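Local coordinates for FHA domain-containing protein DDL (Arabidopsis thaliana, PDB 3VPY), which probably recognises phosphothreonine-containing sites of Dicer-like1 through the cleft of its forkhead-associated (FHA) domain, at residues A[37-42]-A[64-69]; A[84-89]-A[108-113]. One frame throughout, in Å; residues are numbered along the deposited sequence.

Overall arrangement
After strands 18-23 and 26-33 of the other sheet, the chain lays down strand 39-43, whose pairing with strand 63-73 in contact 1 closes a loop of 21 residues that includes strand 51-52, parallel to 39-43. The chain then turns back into strand 79-89, and contact 2 pairs it with strand 109-110. The 18 residues enclosed there visit the other sheet as strands 96-98 and 101-102. The loops run in series, neither nested nor crossed. The contact centres lie about 9 Å apart, and probable backbone hydrogen bonds join them, Gln66 N to Tyr86 O being 2.7 Å. These bonds pair 63-73 with 79-89, completing the run from 39-43 to 109-110 in one sheet of the FHA beta-sandwich.

Contact 1: A[37-42]-A[64-69]; sequences QSCYLF and VIQYRE
Tyr40 and Ile65 form the hydrogen-bonded pair of an antiparallel strand pairing within one sheet of the FHA beta-sandwich. Their reciprocal bonds, Tyr40 N to Ile65 O and Ile65 N to Tyr40 O, are both 2.9 Å, and the strand directions differ by 175°, so the pairing is regular. Tyr67 N extends it, reaching Ser38 O at 2.8 Å. Tyr40 and Ile65 put their side chains on one face, where Phe42 meets Phe119 of the other sheet; Cys39, Val64 and Gln66 take the opposite face, where Cys39 touches Phe4 and Glu6, and Gln66 touches Pro7.

Within this pair of segments the Ile65 side chain crosses Phe42. Its CB lies 4.1 Å from Phe42 CE2, and its CG1 comes to 3.7 Å from that same CE2. At the tip, CD1 is also 3.7 Å from Phe42 CE2 and nearly as close to CZ, approaching the ring obliquely. CG1 stands anti to the carbonyl carbon (chi1 -70°), which carries the branch toward the ring.

On the other face the Gln66 chain bends at chi2 and folds its amide back over Ser38 and Cys39. NE2 gives an almost straight bond to its neighbour's carbonyl, Tyr67 O, at 3.0 Å (178° at the hydrogen), and also bonds Glu6 OE1. A leucine here has no donor, so Tyr67 O would probably lose this partner and Glu6 OE1 be held less firmly, Ser38 OG remaining. Beside Tyr40, Gln37 lays CG over the ring's face toward its rim, while its NE2 bonds Asp50 OD1 and donates to Cys39 O at 2.8 Å.

Contact 2: A[84-89]-A[108-113]; sequences KPYIMD and YYELFE
Lys84 reaches across to Glu110 at the start of this antiparallel edge pairing in the FHA sheet: NZ stands 2.8 Å from OE2 in a salt bridge, meeting it from above the carboxylate plane, 53° out of it. Pro85 contributes its carbonyl, to which Leu111 N donates at 2.9 Å, and its CG packs on Leu111 CB. Tyr86, in a non-hydrogen-bonded pair with Glu110, crosses that residue's aliphatic part obliquely with its ring, CE1 being 3.6 Å from Glu110 CB; Arg68 of the neighbouring strand adds a cation-pi contact. Ile87 N donates to Tyr109 O at 2.8 Å and Tyr109 N to Ile87 O at 2.9 Å. Ile87 CG2 turns to Leu111 CD2, 3.8 Å away, on the face where Ile98 and Ile117 also pack. Selenomethionine Met88 bends at chi3 (-80°) and sets CE over the centre of the Tyr108 ring, 3.4 Å from the centroid and only 2° off its normal, a CH-pi contact, with SE farther above the same face in a Met-aromatic contact. The two sides divide: apolar Ile87 and Leu111 bind the strand into the sandwich interior, whereas the ion pair, Tyr86-Glu110 packing and the Met88 methyl on Tyr108 hold its other face.

Contact 1: A[37-42]-A[64-69]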
ATOM      1  N   GLN A  37      -8.284  -6.610   3.512  1.00 17.93           N
ATOM      2  CA  GLN A  37      -8.919  -5.641   4.386  1.00 18.19           C
ATOM      3  C   GLN A  37      -8.714  -4.244   3.832  1.00 17.01           C
ATOM      4  O   GLN A  37      -7.942  -4.055   2.906  1.00 15.74           O
ATOM      5  CB  GLN A  37      -8.390  -5.737   5.814  1.00 19.99           C
ATOM      6  CG  GLN A  37      -6.921  -5.643   5.941  1.00 20.24           C
ATOM      7  CD  GLN A  37      -6.386  -6.288   7.235  1.00 23.44           C
ATOM      8  OE1 GLN A  37      -6.502  -7.497   7.455  1.00 26.78           O
ATOM      9  NE2 GLN A  37      -5.786  -5.480   8.072  1.00 19.39           N
ATOM     10  N   SER A  38      -9.424  -3.281   4.410  1.00 17.47           N
ATOM     11  CA  SER A  38      -9.405  -1.931   3.862  1.00 17.02           C
ATOM     12  C   SER A  38      -8.230  -1.103   4.361  1.00 17.06           C
ATOM     13  O   SER A  38      -7.926  -0.043   3.793  1.00 16.50           O
ATOM     14  CB  SER A  38     -10.739  -1.220   4.155  1.00 18.16           C
ATOM     15  OG  SER A  38     -10.966  -1.178   5.556  1.00 18.70           O
ATOM     16  N   CYS A  39      -7.559  -1.583   5.405  1.00 18.35           N
ATOM     17  CA  CYS A  39      -6.397  -0.889   5.948  1.00 17.15           C
ATOM     18  C   CYS A  39      -5.377  -1.862   6.540  1.00 16.74           C
ATOM     19  O   CYS A  39      -5.736  -2.851   7.205  1.00 16.79           O
ATOM     20  CB  CYS A  39      -6.852   0.150   6.973  1.00 19.57           C
ATOM     21  SG  CYS A  39      -5.553   1.158   7.646  1.00 24.22           S
ATOM     22  N   TYR A  40      -4.111  -1.605   6.245  1.00 14.08           N
ATOM     23  CA  TYR A  40      -3.004  -2.369   6.815  1.00 14.04           C
ATOM     24  C   TYR A  40      -2.063  -1.476   7.618  1.00 13.69           C
ATOM     25  O   TYR A  40      -1.460  -0.548   7.076  1.00 13.41           O
ATOM     26  CB  TYR A  40      -2.208  -3.092   5.720  1.00 13.51           C
ATOM     27  CG  TYR A  40      -2.955  -4.256   5.097  1.00 14.40           C
ATOM     28  CD1 TYR A  40      -2.797  -5.549   5.582  1.00 13.38           C
ATOM     29  CD2 TYR A  40      -3.827  -4.056   4.027  1.00 13.85           C
ATOM     30  CE1 TYR A  40      -3.503  -6.630   5.008  1.00 13.57           C
ATOM     31  CE2 TYR A  40      -4.524  -5.116   3.459  1.00 15.29           C
ATOM     32  CZ  TYR A  40      -4.351  -6.410   3.951  1.00 15.46           C
ATOM     33  OH  TYR A  40      -5.024  -7.486   3.394  1.00 16.44           O
ATOM     34  N   LEU A  41      -1.940  -1.774   8.910  1.00 13.52           N
ATOM     35  CA  LEU A  41      -1.025  -1.053   9.791  1.00 13.94           C
ATOM     36  C   LEU A  41       0.350  -1.696   9.801  1.00 13.25           C
ATOM     37  O   LEU A  41       0.476  -2.890  10.050  1.00 13.56           O
ATOM     38  CB  LEU A  41      -1.588  -1.022  11.217  1.00 14.52           C
ATOM     39  CG  LEU A  41      -0.686  -0.408  12.285  1.00 14.37           C
ATOM     40  CD1 LEU A  41      -0.378   1.068  11.982  1.00 14.16           C
ATOM     41  CD2 LEU A  41      -1.328  -0.556  13.655  1.00 15.99           C
ATOM     42  N   PHE A  42       1.374  -0.886   9.539  1.00 13.26           N
ATOM     43  CA  PHE A  42       2.776  -1.307   9.630  1.00 13.42           C
ATOM     44  C   PHE A  42       3.386  -0.706  10.881  1.00 13.78           C
ATOM     45  O   PHE A  42       3.267   0.497  11.127  1.00 14.11           O
ATOM     46  CB  PHE A  42       3.557  -0.781   8.433  1.00 13.29           C
ATOM     47  CG  PHE A  42       3.095  -1.354   7.118  1.00 13.14           C
ATOM     48  CD1 PHE A  42       3.828  -2.378   6.508  1.00 13.68           C
ATOM     49  CD2 PHE A  42       1.925  -0.897   6.510  1.00 13.83           C
ATOM     50  CE1 PHE A  42       3.402  -2.925   5.282  1.00 15.46           C
ATOM     51  CE2 PHE A  42       1.461  -1.452   5.292  1.00 14.23           C
ATOM     52  CZ  PHE A  42       2.206  -2.463   4.675  1.00 14.71           C
ATOM     53  N   VAL A  64       0.317   3.478   7.625  1.00 12.18           N
ATOM     54  CA  VAL A  64      -0.797   2.643   7.179  1.00 13.42           C
ATOM     55  C   VAL A  64      -0.882   2.655   5.640  1.00 12.73           C
ATOM     56  O   VAL A  64      -0.537   3.648   5.001  1.00 13.27           O
ATOM     57  CB  VAL A  64      -2.146   3.087   7.844  1.00 14.87           C
ATOM     58  CG1 VAL A  64      -2.576   4.510   7.421  1.00 15.40           C
ATOM     59  CG2 VAL A  64      -3.243   2.102   7.555  1.00 20.49           C
ATOM     60  N   ILE A  65      -1.277   1.536   5.057  1.00 12.46           N
ATOM     61  CA  ILE A  65      -1.772   1.556   3.675  1.00 12.30           C
ATOM     62  C   ILE A  65      -3.287   1.454   3.766  1.00 13.24           C
ATOM     63  O   ILE A  65      -3.826   0.473   4.310  1.00 13.12           O
ATOM     64  CB  ILE A  65      -1.156   0.449   2.787  1.00 11.98           C
ATOM     65  CG1 ILE A  65       0.320   0.784   2.536  1.00 11.81           C
ATOM     66  CG2 ILE A  65      -1.924   0.352   1.449  1.00 13.37           C
ATOM     67  CD1 ILE A  65       1.143  -0.265   1.780  1.00 12.20           C
ATOM     68  N   GLN A  66      -3.945   2.513   3.281  1.00 12.63           N
ATOM     69  CA  GLN A  66      -5.375   2.694   3.407  1.00 13.91           C
ATOM     70  C   GLN A  66      -5.983   2.620   2.024  1.00 13.37           C
ATOM     71  O   GLN A  66      -5.564   3.383   1.140  1.00 13.20           O
ATOM     72  CB  GLN A  66      -5.664   4.079   3.993  1.00 14.06           C
ATOM     73  CG  GLN A  66      -7.152   4.398   4.047  1.00 15.76           C
ATOM     74  CD  GLN A  66      -7.867   3.572   5.097  1.00 17.88           C
ATOM     75  OE1 GLN A  66      -7.530   3.645   6.285  1.00 18.92           O
ATOM     76  NE2 GLN A  66      -8.846   2.775   4.672  1.00 17.59           N
ATOM     77  N   TYR A  67      -6.918   1.692   1.826  1.00 13.28           N
ATOM     78  CA  TYR A  67      -7.711   1.642   0.594  1.00 13.33           C
ATOM     79  C   TYR A  67      -8.850   2.638   0.672  1.00 14.62           C
ATOM     80  O   TYR A  67      -9.500   2.733   1.696  1.00 16.61           O
ATOM     81  CB  TYR A  67      -8.201   0.199   0.301  1.00 14.70           C
ATOM     82  CG  TYR A  67      -7.048  -0.658  -0.129  1.00 13.25           C
ATOM     83  CD1 TYR A  67      -6.574  -0.601  -1.433  1.00 14.08           C
ATOM     84  CD2 TYR A  67      -6.377  -1.473   0.781  1.00 14.05           C
ATOM     85  CE1 TYR A  67      -5.462  -1.326  -1.833  1.00 14.62           C
ATOM     86  CE2 TYR A  67      -5.262  -2.220   0.385  1.00 14.04           C
ATOM     87  CZ  TYR A  67      -4.824  -2.147  -0.925  1.00 13.53           C
ATOM     88  OH  TYR A  67      -3.709  -2.865  -1.312  1.00 14.75           O
ATOM     89  N   ARG A  68      -9.028   3.406  -0.406  1.00 13.59           N
ATOM     90  CA  ARG A  68     -10.027   4.469  -0.518  1.00 14.52           C
ATOM     91  C   ARG A  68     -10.784   4.382  -1.841  1.00 14.69           C
ATOM     92  O   ARG A  68     -10.173   4.232  -2.918  1.00 14.59           O
ATOM     93  CB  ARG A  68      -9.340   5.844  -0.412  1.00 13.92           C
ATOM     94  CG  ARG A  68      -8.668   6.110   0.942  1.00 14.02           C
ATOM     95  CD  ARG A  68      -7.754   7.330   0.850  1.00 14.81           C
ATOM     96  NE  ARG A  68      -8.541   8.547   0.632  1.00 15.45           N
ATOM     97  CZ  ARG A  68      -8.106   9.642   0.006  1.00 14.59           C
ATOM     98  NH1 ARG A  68      -6.885   9.692  -0.507  1.00 19.46           N
ATOM     99  NH2 ARG A  68      -8.914  10.682  -0.155  1.00 17.17           N
ATOM    100  N   GLU A  69     -12.111   4.478  -1.755  1.00 15.83           N
ATOM    101  CA  GLU A  69     -12.952   4.516  -2.947  1.00 18.08           C
ATOM    102  C   GLU A  69     -12.972   5.936  -3.488  1.00 18.94           C
ATOM    103  O   GLU A  69     -13.393   6.880  -2.785  1.00 20.17           O
ATOM    104  CB  GLU A  69     -14.370   4.037  -2.611  1.00 19.17           C
ATOM    105  CG  GLU A  69     -15.241   3.751  -3.817  1.00 20.38           C
ATOM    106  CD  GLU A  69     -16.627   3.259  -3.406  1.00 22.95           C
ATOM    107  OE1 GLU A  69     -17.402   4.051  -2.832  1.00 27.22           O
ATOM    108  OE2 GLU A  69     -16.928   2.078  -3.655  1.00 28.77           O
TER

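Contact 2: A[84-89]-A[108-113]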
ATOM      1  N   LYS A  84      -8.456   2.273  -4.428  1.00 14.73           N
ATOM      2  CA  LYS A  84      -7.016   2.349  -4.660  1.00 14.18           C
ATOM      3  C   LYS A  84      -6.240   2.478  -3.370  1.00 13.18           C
ATOM      4  O   LYS A  84      -6.775   2.983  -2.382  1.00 12.52           O
ATOM      5  CB  LYS A  84      -6.691   3.549  -5.555  1.00 14.46           C
ATOM      6  CG  LYS A  84      -7.376   3.459  -6.909  1.00 17.23           C
ATOM      7  CD  LYS A  84      -6.860   4.518  -7.856  1.00 20.82           C
ATOM      8  CE  LYS A  84      -7.340   5.895  -7.421  1.00 21.99           C
ATOM      9  NZ  LYS A  84      -6.729   6.976  -8.249  1.00 22.65           N
ATOM     10  N   PRO A  85      -4.976   2.009  -3.370  1.00 12.91           N
ATOM     11  CA  PRO A  85      -4.128   2.064  -2.175  1.00 12.50           C
ATOM     12  C   PRO A  85      -3.487   3.428  -1.985  1.00 12.16           C
ATOM     13  O   PRO A  85      -2.997   4.011  -2.954  1.00 13.28           O
ATOM     14  CB  PRO A  85      -3.035   1.029  -2.464  1.00 12.31           C
ATOM     15  CG  PRO A  85      -2.901   1.042  -3.970  1.00 12.22           C
ATOM     16  CD  PRO A  85      -4.291   1.365  -4.515  1.00 13.35           C
ATOM     17  N   TYR A  86      -3.501   3.912  -0.735  1.00 12.19           N
ATOM     18  CA  TYR A  86      -2.790   5.145  -0.328  1.00 13.02           C
ATOM     19  C   TYR A  86      -1.957   4.860   0.904  1.00 12.87           C
ATOM     20  O   TYR A  86      -2.417   4.156   1.801  1.00 14.79           O
ATOM     21  CB  TYR A  86      -3.794   6.261   0.026  1.00 13.00           C
ATOM     22  CG  TYR A  86      -4.556   6.677  -1.183  1.00 14.17           C
ATOM     23  CD1 TYR A  86      -4.258   7.869  -1.854  1.00 11.99           C
ATOM     24  CD2 TYR A  86      -5.587   5.865  -1.683  1.00 15.14           C
ATOM     25  CE1 TYR A  86      -4.970   8.220  -3.025  1.00 13.65           C
ATOM     26  CE2 TYR A  86      -6.287   6.199  -2.823  1.00 12.14           C
ATOM     27  CZ  TYR A  86      -5.974   7.369  -3.495  1.00 14.82           C
ATOM     28  OH  TYR A  86      -6.686   7.664  -4.622  1.00 15.47           O
ATOM     29  N   ILE A  87      -0.747   5.386   0.964  1.00 12.62           N
ATOM     30  CA  ILE A  87       0.055   5.198   2.183  1.00 12.29           C
ATOM     31  C   ILE A  87       0.002   6.483   3.011  1.00 13.41           C
ATOM     32  O   ILE A  87      -0.091   7.577   2.449  1.00 13.03           O
ATOM     33  CB  ILE A  87       1.517   4.776   1.856  1.00 12.64           C
ATOM     34  CG1 ILE A  87       2.271   4.329   3.111  1.00 12.48           C
ATOM     35  CG2 ILE A  87       2.277   5.911   1.133  1.00 13.79           C
ATOM     36  CD1 ILE A  87       3.511   3.539   2.800  1.00 13.93           C
HETATM   37  N   MSE A  88       0.064   6.348   4.337  1.00 13.36           N
HETATM   38  CA  MSE A  88       0.147   7.511   5.210  1.00 15.54           C
HETATM   39  C   MSE A  88       1.130   7.204   6.334  1.00 13.84           C
HETATM   40  O   MSE A  88       0.989   6.189   7.032  1.00 13.48           O
HETATM   41  CB  MSE A  88      -1.231   7.881   5.786  1.00 16.18           C
HETATM   42  CG  MSE A  88      -1.145   9.075   6.693  1.00 17.53           C
HETATM   43 SE   MSE A  88      -2.877   9.683   7.379  1.00 26.99          SE
HETATM   44  CE  MSE A  88      -3.554  10.702   5.899  1.00 28.11           C
ATOM     45  N   ASP A  89       2.134   8.064   6.478  1.00 12.96           N
ATOM     46  CA  ASP A  89       3.063   7.947   7.588  1.00 13.15           C
ATOM     47  C   ASP A  89       2.434   8.567   8.836  1.00 14.63           C
ATOM     48  O   ASP A  89       1.815   9.635   8.773  1.00 15.42           O
ATOM     49  CB  ASP A  89       4.388   8.605   7.268  1.00 13.98           C
ATOM     50  CG  ASP A  89       5.331   8.582   8.437  1.00 12.91           C
ATOM     51  OD1 ASP A  89       6.150   7.647   8.510  1.00 14.00           O
ATOM     52  OD2 ASP A  89       5.240   9.460   9.304  1.00 14.58           O
ATOM     53  N   TYR A 108      -2.242  11.418   2.782  1.00 15.15           N
ATOM     54  CA  TYR A 108      -2.342  10.220   1.934  1.00 14.90           C
ATOM     55  C   TYR A 108      -1.574  10.426   0.641  1.00 15.09           C
ATOM     56  O   TYR A 108      -1.757  11.465  -0.044  1.00 16.12           O
ATOM     57  CB  TYR A 108      -3.796   9.933   1.550  1.00 15.68           C
ATOM     58  CG  TYR A 108      -4.649   9.388   2.670  1.00 16.00           C
ATOM     59  CD1 TYR A 108      -4.309   8.199   3.321  1.00 15.05           C
ATOM     60  CD2 TYR A 108      -5.819  10.052   3.058  1.00 17.23           C
ATOM     61  CE1 TYR A 108      -5.081   7.691   4.358  1.00 15.77           C
ATOM     62  CE2 TYR A 108      -6.601   9.547   4.111  1.00 18.02           C
ATOM     63  CZ  TYR A 108      -6.227   8.384   4.750  1.00 17.30           C
ATOM     64  OH  TYR A 108      -6.998   7.892   5.773  1.00 18.48           O
ATOM     65  N   TYR A 109      -0.762   9.427   0.279  1.00 13.60           N
ATOM     66  CA  TYR A 109      -0.055   9.386  -1.005  1.00 13.36           C
ATOM     67  C   TYR A 109      -0.489   8.168  -1.805  1.00 13.16           C
ATOM     68  O   TYR A 109      -0.384   7.036  -1.322  1.00 13.73           O
ATOM     69  CB  TYR A 109       1.470   9.302  -0.786  1.00 13.03           C
ATOM     70  CG  TYR A 109       2.090  10.562  -0.284  1.00 14.71           C
ATOM     71  CD1 TYR A 109       2.747  11.423  -1.151  1.00 15.07           C
ATOM     72  CD2 TYR A 109       2.034  10.908   1.077  1.00 14.57           C
ATOM     73  CE1 TYR A 109       3.334  12.591  -0.686  1.00 16.24           C
ATOM     74  CE2 TYR A 109       2.618  12.074   1.544  1.00 15.94           C
ATOM     75  CZ  TYR A 109       3.268  12.906   0.666  1.00 16.43           C
ATOM     76  OH  TYR A 109       3.860  14.074   1.116  1.00 16.96           O
ATOM     77  N   GLU A 110      -1.005   8.395  -3.015  1.00 13.87           N
ATOM     78  CA  GLU A 110      -1.450   7.260  -3.850  1.00 14.34           C
ATOM     79  C   GLU A 110      -0.266   6.336  -4.179  1.00 13.97           C
ATOM     80  O   GLU A 110       0.832   6.820  -4.493  1.00 13.70           O
ATOM     81  CB  GLU A 110      -2.100   7.750  -5.142  1.00 16.14           C
ATOM     82  CG  GLU A 110      -2.781   6.627  -5.929  1.00 17.22           C
ATOM     83  CD  GLU A 110      -3.509   7.133  -7.181  1.00 16.84           C
ATOM     84  OE1 GLU A 110      -3.525   8.358  -7.420  1.00 21.89           O
ATOM     85  OE2 GLU A 110      -4.035   6.298  -7.941  1.00 19.29           O
ATOM     86  N   LEU A 111      -0.501   5.030  -4.094  1.00 12.69           N
ATOM     87  CA  LEU A 111       0.515   4.026  -4.448  1.00 13.04           C
ATOM     88  C   LEU A 111       0.210   3.363  -5.788  1.00 14.08           C
ATOM     89  O   LEU A 111      -0.958   3.214  -6.173  1.00 14.52           O
ATOM     90  CB  LEU A 111       0.598   2.964  -3.356  1.00 13.75           C
ATOM     91  CG  LEU A 111       1.137   3.373  -1.984  1.00 13.06           C
ATOM     92  CD1 LEU A 111       1.125   2.193  -1.028  1.00 15.99           C
ATOM     93  CD2 LEU A 111       2.538   3.959  -2.095  1.00 16.05           C
ATOM     94  N   PHE A 112       1.270   2.977  -6.498  1.00 13.52           N
ATOM     95  CA  PHE A 112       1.148   2.379  -7.828  1.00 14.21           C
ATOM     96  C   PHE A 112       1.923   1.075  -7.922  1.00 13.97           C
ATOM     97  O   PHE A 112       2.890   0.866  -7.171  1.00 13.55           O
ATOM     98  CB  PHE A 112       1.655   3.354  -8.903  1.00 14.82           C
ATOM     99  CG  PHE A 112       0.831   4.619  -9.029  1.00 17.72           C
ATOM    100  CD1 PHE A 112      -0.123   4.748 -10.048  1.00 22.60           C
ATOM    101  CD2 PHE A 112       0.999   5.677  -8.139  1.00 17.76           C
ATOM    102  CE1 PHE A 112      -0.880   5.918 -10.168  1.00 23.96           C
ATOM    103  CE2 PHE A 112       0.229   6.857  -8.259  1.00 19.67           C
ATOM    104  CZ  PHE A 112      -0.703   6.960  -9.267  1.00 20.03           C
ATOM    105  N   GLU A 113       1.514   0.202  -8.851  1.00 14.12           N
ATOM    106  CA  GLU A 113       2.289  -1.015  -9.141  1.00 15.30           C
ATOM    107  C   GLU A 113       3.755  -0.634  -9.354  1.00 15.04           C
ATOM    108  O   GLU A 113       4.064   0.351 -10.056  1.00 15.24           O
ATOM    109  CB  GLU A 113       1.821  -1.668 -10.441  1.00 17.52           C
ATOM    110  CG  GLU A 113       0.457  -2.252 -10.460  1.00 22.88           C
ATOM    111  CD  GLU A 113       0.201  -2.885 -11.831  1.00 28.90           C
ATOM    112  OE1 GLU A 113       0.823  -2.455 -12.813  1.00 35.10           O
ATOM    113  OE2 GLU A 113      -0.589  -3.818 -11.923  1.00 33.93           O
TER